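PDB 6L19: PncC family amidohydrolase from Enterobacter asburiae, which probably hydrolyses the amide of nicotinamide mononucleotide to give nicotinic acid mononucleotide and ammonia. Local coordinates for residues E34-C46 against D149-E161. The protein carries 3 engineered substitutions. Numbering follows the deposited sequence.
Sequences ESCTGGKLSVALC and DVVEKAVHFSLAE
Val155 faces the point where the loop after strand 30-35 turns into helix 40-46, and its two methyls divide the work. With CG1 anti to the backbone N (chi1 168°), CG2 is left anti to the carbonyl carbon, on the loop side, where it lodges against Lys40 CB at 3.8 Å and beside the backbone N of Leu41, while CG1 turns to the methyl of Ala44. Thr37 crosses Val155 at a slant and brings CG2 to the CB of Ala154, 3.9 Å away. One turn earlier, Val151 sets both methyls against the loop: CG2 on Cys36 O at 3.6 Å, CG1 against Thr37 O and the first carbons of Lys40, which passes at about a right angle before its chain bends away.

Farther along, Leu41 and Leu159 lie side by side, pointing opposite ways, with Leu41 CD1 3.8 Å from Leu159 CD2. The same Leu41 methyl covers Ser158 OG, which is satisfied within its own helix by Val155 O at 2.8 Å.

No hydrogen bond joins the segments; the polar work is done behind the apolar seam. Glu34 OE1 receives Leu41 N, and OE2 takes Ser42 N, both amides approaching from above the carboxylate plane, which ties the strand end to the first turn of helix 40-46. The segments 40-46 and 149-161 cross at -53° over one side of a mixed sheet, the layered alpha/beta architecture of the CinA C-terminal family.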
ATOM      1  N   GLU A  34      -2.531  -2.137  -5.994  1.00 16.54           N
ATOM      2  CA  GLU A  34      -1.348  -2.019  -6.843  1.00 21.72           C
ATOM      3  C   GLU A  34      -0.634  -3.354  -6.940  1.00 21.98           C
ATOM      4  O   GLU A  34      -0.261  -3.937  -5.921  1.00 20.11           O
ATOM      5  CB  GLU A  34      -0.337  -1.004  -6.290  1.00 22.96           C
ATOM      6  CG  GLU A  34      -0.810   0.402  -6.158  1.00 26.77           C
ATOM      7  CD  GLU A  34       0.214   1.260  -5.412  1.00 28.01           C
ATOM      8  OE1 GLU A  34       1.339   1.479  -5.938  1.00 22.58           O
ATOM      9  OE2 GLU A  34      -0.114   1.692  -4.291  1.00 22.47           O
ATOM     10  N   SER A  35      -0.389  -3.807  -8.156  1.00 20.58           N
ATOM     11  CA  SER A  35       0.410  -5.015  -8.343  1.00 26.76           C
ATOM     12  C   SER A  35       1.386  -4.757  -9.483  1.00 31.14           C
ATOM     13  O   SER A  35       1.219  -5.287 -10.598  1.00 28.87           O
ATOM     14  CB  SER A  35      -0.452  -6.230  -8.624  1.00 23.69           C
ATOM     15  OG  SER A  35       0.411  -7.324  -8.885  1.00 32.07           O
ATOM     16  N   CYS A  36       2.420  -3.983  -9.171  1.00 25.04           N
ATOM     17  CA  CYS A  36       3.361  -3.513 -10.173  1.00 37.27           C
ATOM     18  C   CYS A  36       4.119  -2.329  -9.588  1.00 25.99           C
ATOM     19  O   CYS A  36       5.353  -2.295  -9.588  1.00 28.37           O
ATOM     20  CB  CYS A  36       2.586  -3.130 -11.441  1.00 29.86           C
ATOM     21  SG  CYS A  36       3.393  -2.314 -12.681  1.00 38.71           S
ATOM     22  N   THR A  37       3.379  -1.365  -9.053  1.00 23.31           N
ATOM     23  CA  THR A  37       3.952  -0.103  -8.611  1.00 23.19           C
ATOM     24  C   THR A  37       4.454  -0.118  -7.162  1.00 25.17           C
ATOM     25  O   THR A  37       4.992   0.892  -6.703  1.00 19.41           O
ATOM     26  CB  THR A  37       2.925   0.997  -8.819  1.00 22.54           C
ATOM     27  OG1 THR A  37       1.689   0.583  -8.245  1.00 22.88           O
ATOM     28  CG2 THR A  37       2.710   1.225 -10.334  1.00 21.69           C
ATOM     29  N   GLY A  38       4.298  -1.229  -6.436  1.00 21.40           N
ATOM     30  CA  GLY A  38       4.941  -1.423  -5.141  1.00 19.55           C
ATOM     31  C   GLY A  38       4.495  -0.513  -4.010  1.00 26.17           C
ATOM     32  O   GLY A  38       5.146  -0.483  -2.956  1.00 25.70           O
ATOM     33  N   GLY A  39       3.392   0.211  -4.170  1.00 22.82           N
ATOM     34  CA  GLY A  39       2.940   1.161  -3.169  1.00 20.96           C
ATOM     35  C   GLY A  39       3.212   2.606  -3.519  1.00 21.06           C
ATOM     36  O   GLY A  39       2.776   3.503  -2.774  1.00 22.28           O
ATOM     37  N   LYS A  40       3.906   2.867  -4.634  1.00 20.55           N
ATOM     38  CA  LYS A  40       4.176   4.254  -5.005  1.00 21.25           C
ATOM     39  C   LYS A  40       2.889   5.038  -5.229  1.00 22.23           C
ATOM     40  O   LYS A  40       2.844   6.240  -4.946  1.00 18.35           O
ATOM     41  CB  LYS A  40       5.063   4.303  -6.249  1.00 20.51           C
ATOM     42  CG  LYS A  40       6.521   3.929  -5.955  1.00 25.18           C
ATOM     43  CD  LYS A  40       7.463   5.013  -6.382  1.00 30.89           C
ATOM     44  CE  LYS A  40       8.898   4.706  -5.951  1.00 39.59           C
ATOM     45  NZ  LYS A  40       9.402   5.801  -5.064  1.00 49.51           N
ATOM     46  N   LEU A  41       1.829   4.390  -5.729  1.00 17.34           N
ATOM     47  CA  LEU A  41       0.563   5.114  -5.910  1.00 16.41           C
ATOM     48  C   LEU A  41      -0.022   5.520  -4.558  1.00 16.54           C
ATOM     49  O   LEU A  41      -0.459   6.662  -4.367  1.00 18.63           O
ATOM     50  CB  LEU A  41      -0.435   4.260  -6.702  1.00 19.66           C
ATOM     51  CG  LEU A  41      -1.846   4.833  -6.865  1.00 20.16           C
ATOM     52  CD1 LEU A  41      -1.818   6.199  -7.543  1.00 18.85           C
ATOM     53  CD2 LEU A  41      -2.736   3.837  -7.632  1.00 20.55           C
ATOM     54  N   SER A  42      -0.026   4.592  -3.605  1.00 18.03           N
ATOM     55  CA  SER A  42      -0.463   4.905  -2.247  1.00 21.61           C
ATOM     56  C   SER A  42       0.341   6.061  -1.648  1.00 20.62           C
ATOM     57  O   SER A  42      -0.228   6.987  -1.054  1.00 20.92           O
ATOM     58  CB  SER A  42      -0.327   3.657  -1.378  1.00 21.26           C
ATOM     59  OG  SER A  42      -0.816   3.917  -0.085  1.00 25.29           O
ATOM     60  N   VAL A  43       1.670   6.018  -1.794  1.00 18.05           N
ATOM     61  CA  VAL A  43       2.523   7.074  -1.246  1.00 23.87           C
ATOM     62  C   VAL A  43       2.149   8.417  -1.849  1.00 19.57           C
ATOM     63  O   VAL A  43       2.026   9.423  -1.140  1.00 22.90           O
ATOM     64  CB  VAL A  43       4.011   6.753  -1.477  1.00 21.83           C
ATOM     65  CG1 VAL A  43       4.868   8.011  -1.255  1.00 22.82           C
ATOM     66  CG2 VAL A  43       4.453   5.621  -0.548  1.00 18.43           C
ATOM     67  N   ALA A  44       1.959   8.450  -3.171  1.00 19.85           N
ATOM     68  CA  ALA A  44       1.555   9.690  -3.814  1.00 19.93           C
ATOM     69  C   ALA A  44       0.264  10.222  -3.205  1.00 21.19           C
ATOM     70  O   ALA A  44       0.167  11.409  -2.890  1.00 20.98           O
ATOM     71  CB  ALA A  44       1.402   9.478  -5.320  1.00 21.21           C
ATOM     72  N   LEU A  45      -0.731   9.353  -3.001  1.00 20.47           N
ATOM     73  CA  LEU A  45      -2.015   9.819  -2.481  1.00 18.15           C
ATOM     74  C   LEU A  45      -1.918  10.222  -1.011  1.00 24.22           C
ATOM     75  O   LEU A  45      -2.630  11.128  -0.570  1.00 24.42           O
ATOM     76  CB  LEU A  45      -3.089   8.732  -2.669  1.00 20.08           C
ATOM     77  CG  LEU A  45      -3.440   8.542  -4.140  1.00 21.15           C
ATOM     78  CD1 LEU A  45      -4.133   7.180  -4.383  1.00 18.60           C
ATOM     79  CD2 LEU A  45      -4.281   9.722  -4.633  1.00 16.32           C
ATOM     80  N   CYS A  46      -1.056   9.556  -0.239  1.00 21.85           N
ATOM     81  CA  CYS A  46      -0.886   9.897   1.164  1.00 25.29           C
ATOM     82  C   CYS A  46      -0.044  11.159   1.352  1.00 28.01           C
ATOM     83  O   CYS A  46      -0.084  11.768   2.424  1.00 30.33           O
ATOM     84  CB  CYS A  46      -0.246   8.715   1.890  1.00 22.02           C
ATOM     85  SG  CYS A  46      -1.398   7.346   2.176  1.00 24.15           S
ATOM     86  N   ASP A 149      11.322   3.528 -14.114  1.00 23.93           N
ATOM     87  CA  ASP A 149      10.655   4.408 -15.078  1.00 25.82           C
ATOM     88  C   ASP A 149       9.215   3.970 -15.316  1.00 21.26           C
ATOM     89  O   ASP A 149       8.303   4.806 -15.387  1.00 23.83           O
ATOM     90  CB  ASP A 149      11.395   4.427 -16.424  1.00 25.17           C
ATOM     91  CG  ASP A 149      12.859   4.852 -16.297  1.00 33.26           C
ATOM     92  OD1 ASP A 149      13.173   5.773 -15.493  1.00 32.25           O
ATOM     93  OD2 ASP A 149      13.691   4.256 -17.021  1.00 32.94           O
ATOM     94  N   VAL A 150       9.011   2.662 -15.504  1.00 22.80           N
ATOM     95  CA  VAL A 150       7.674   2.117 -15.761  1.00 24.79           C
ATOM     96  C   VAL A 150       6.742   2.440 -14.596  1.00 22.16           C
ATOM     97  O   VAL A 150       5.617   2.918 -14.781  1.00 25.89           O
ATOM     98  CB  VAL A 150       7.765   0.598 -16.007  1.00 22.65           C
ATOM     99  CG1 VAL A 150       6.362  -0.078 -15.972  1.00 21.41           C
ATOM    100  CG2 VAL A 150       8.492   0.310 -17.339  1.00 24.76           C
ATOM    101  N   VAL A 151       7.213   2.188 -13.376  1.00 18.69           N
ATOM    102  CA  VAL A 151       6.429   2.472 -12.182  1.00 22.45           C
ATOM    103  C   VAL A 151       6.065   3.948 -12.117  1.00 26.49           C
ATOM    104  O   VAL A 151       4.910   4.307 -11.859  1.00 22.21           O
ATOM    105  CB  VAL A 151       7.201   2.019 -10.931  1.00 25.49           C
ATOM    106  CG1 VAL A 151       6.580   2.611  -9.652  1.00 21.32           C
ATOM    107  CG2 VAL A 151       7.262   0.496 -10.884  1.00 22.10           C
ATOM    108  N   GLU A 152       7.040   4.832 -12.361  1.00 25.89           N
ATOM    109  CA  GLU A 152       6.755   6.265 -12.285  1.00 24.49           C
ATOM    110  C   GLU A 152       5.680   6.662 -13.293  1.00 21.76           C
ATOM    111  O   GLU A 152       4.752   7.417 -12.967  1.00 22.08           O
ATOM    112  CB  GLU A 152       8.042   7.081 -12.510  1.00 28.47           C
ATOM    113  CG  GLU A 152       7.815   8.599 -12.449  1.00 33.95           C
ATOM    114  CD  GLU A 152       9.063   9.438 -12.772  1.00 49.17           C
ATOM    115  OE1 GLU A 152      10.208   8.946 -12.602  1.00 40.41           O
ATOM    116  OE2 GLU A 152       8.886  10.606 -13.201  1.00 46.60           O
ATOM    117  N   LYS A 153       5.782   6.151 -14.521  1.00 22.91           N
ATOM    118  CA  LYS A 153       4.810   6.493 -15.558  1.00 26.34           C
ATOM    119  C   LYS A 153       3.440   5.890 -15.271  1.00 20.68           C
ATOM    120  O   LYS A 153       2.404   6.519 -15.551  1.00 20.73           O
ATOM    121  CB  LYS A 153       5.304   6.005 -16.921  1.00 23.60           C
ATOM    122  CG  LYS A 153       6.532   6.748 -17.469  1.00 28.50           C
ATOM    123  CD  LYS A 153       7.310   5.800 -18.406  1.00 32.48           C
ATOM    124  CE  LYS A 153       8.215   6.559 -19.348  1.00 37.48           C
ATOM    125  NZ  LYS A 153       8.828   5.672 -20.384  1.00 25.35           N
ATOM    126  N   ALA A 154       3.419   4.655 -14.754  1.00 20.86           N
ATOM    127  CA  ALA A 154       2.157   4.006 -14.394  1.00 21.56           C
ATOM    128  C   ALA A 154       1.428   4.791 -13.311  1.00 22.32           C
ATOM    129  O   ALA A 154       0.215   5.012 -13.408  1.00 20.01           O
ATOM    130  CB  ALA A 154       2.419   2.567 -13.933  1.00 17.37           C
ATOM    131  N   VAL A 155       2.154   5.239 -12.279  1.00 21.60           N
ATOM    132  CA  VAL A 155       1.534   6.056 -11.236  1.00 16.90           C
ATOM    133  C   VAL A 155       0.958   7.336 -11.838  1.00 21.67           C
ATOM    134  O   VAL A 155      -0.181   7.725 -11.559  1.00 21.72           O
ATOM    135  CB  VAL A 155       2.547   6.378 -10.120  1.00 22.84           C
ATOM    136  CG1 VAL A 155       1.995   7.463  -9.194  1.00 18.22           C
ATOM    137  CG2 VAL A 155       2.942   5.136  -9.333  1.00 19.92           C
ATOM    138  N   HIS A 156       1.750   8.021 -12.660  1.00 24.15           N
ATOM    139  CA  HIS A 156       1.295   9.277 -13.251  1.00 20.50           C
ATOM    140  C   HIS A 156       0.070   9.052 -14.134  1.00 17.24           C
ATOM    141  O   HIS A 156      -0.896   9.824 -14.089  1.00 19.79           O
ATOM    142  CB  HIS A 156       2.449   9.893 -14.060  1.00 21.73           C
ATOM    143  CG  HIS A 156       2.204  11.295 -14.514  1.00 20.48           C
ATOM    144  ND1 HIS A 156       1.490  11.597 -15.656  1.00 27.10           N
ATOM    145  CD2 HIS A 156       2.600  12.482 -13.993  1.00 25.34           C
ATOM    146  CE1 HIS A 156       1.441  12.909 -15.808  1.00 27.71           C
ATOM    147  NE2 HIS A 156       2.098  13.470 -14.807  1.00 24.60           N
ATOM    148  N   PHE A 157       0.089   7.985 -14.931  1.00 18.82           N
ATOM    149  CA  PHE A 157      -1.016   7.730 -15.850  1.00 21.77           C
ATOM    150  C   PHE A 157      -2.294   7.380 -15.091  1.00 22.57           C
ATOM    151  O   PHE A 157      -3.381   7.865 -15.431  1.00 23.15           O
ATOM    152  CB  PHE A 157      -0.615   6.611 -16.808  1.00 19.06           C
ATOM    153  CG  PHE A 157      -1.670   6.248 -17.823  1.00 24.94           C
ATOM    154  CD1 PHE A 157      -1.881   7.039 -18.944  1.00 32.61           C
ATOM    155  CD2 PHE A 157      -2.410   5.088 -17.684  1.00 21.10           C
ATOM    156  CE1 PHE A 157      -2.841   6.688 -19.906  1.00 30.76           C
ATOM    157  CE2 PHE A 157      -3.357   4.724 -18.641  1.00 26.94           C
ATOM    158  CZ  PHE A 157      -3.577   5.532 -19.749  1.00 30.77           C
ATOM    159  N   SER A 158      -2.182   6.553 -14.051  1.00 23.20           N
ATOM    160  CA  SER A 158      -3.362   6.170 -13.286  1.00 21.25           C
ATOM    161  C   SER A 158      -4.056   7.400 -12.702  1.00 23.04           C
ATOM    162  O   SER A 158      -5.288   7.460 -12.652  1.00 22.80           O
ATOM    163  CB  SER A 158      -2.962   5.189 -12.186  1.00 20.11           C
ATOM    164  OG  SER A 158      -2.240   5.826 -11.133  1.00 24.02           O
ATOM    165  N   LEU A 159      -3.276   8.402 -12.287  1.00 20.38           N
ATOM    166  CA  LEU A 159      -3.848   9.609 -11.685  1.00 20.88           C
ATOM    167  C   LEU A 159      -4.362  10.571 -12.746  1.00 23.06           C
ATOM    168  O   LEU A 159      -5.436  11.164 -12.590  1.00 22.84           O
ATOM    169  CB  LEU A 159      -2.805  10.317 -10.806  1.00 16.75           C
ATOM    170  CG  LEU A 159      -2.324   9.552  -9.561  1.00 22.68           C
ATOM    171  CD1 LEU A 159      -1.068  10.183  -8.955  1.00 22.25           C
ATOM    172  CD2 LEU A 159      -3.461   9.506  -8.518  1.00 21.27           C
ATOM    173  N   ALA A 160      -3.594  10.751 -13.820  1.00 19.59           N
ATOM    174  CA  ALA A 160      -4.011  11.663 -14.874  1.00 24.87           C
ATOM    175  C   ALA A 160      -5.313  11.198 -15.516  1.00 26.65           C
ATOM    176  O   ALA A 160      -6.193  12.016 -15.809  1.00 24.04           O
ATOM    177  CB  ALA A 160      -2.897  11.793 -15.918  1.00 22.52           C
ATOM    178  N   GLU A 161      -5.457   9.885 -15.739  1.00 24.47           N
ATOM    179  CA  GLU A 161      -6.682   9.373 -16.351  1.00 23.85           C
ATOM    180  C   GLU A 161      -7.882   9.526 -15.423  1.00 25.39           C
ATOM    181  O   GLU A 161      -8.989   9.825 -15.888  1.00 28.19           O
ATOM    182  CB  GLU A 161      -6.518   7.908 -16.752  1.00 27.93           C
ATOM    183  CG  GLU A 161      -5.725   7.722 -18.023  1.00 37.54           C
ATOM    184  CD  GLU A 161      -6.493   8.183 -19.258  1.00 39.79           C
ATOM    185  OE1 GLU A 161      -7.577   7.625 -19.542  1.00 48.84           O
ATOM    186  OE2 GLU A 161      -6.008   9.110 -19.937  1.00 53.32           O
TER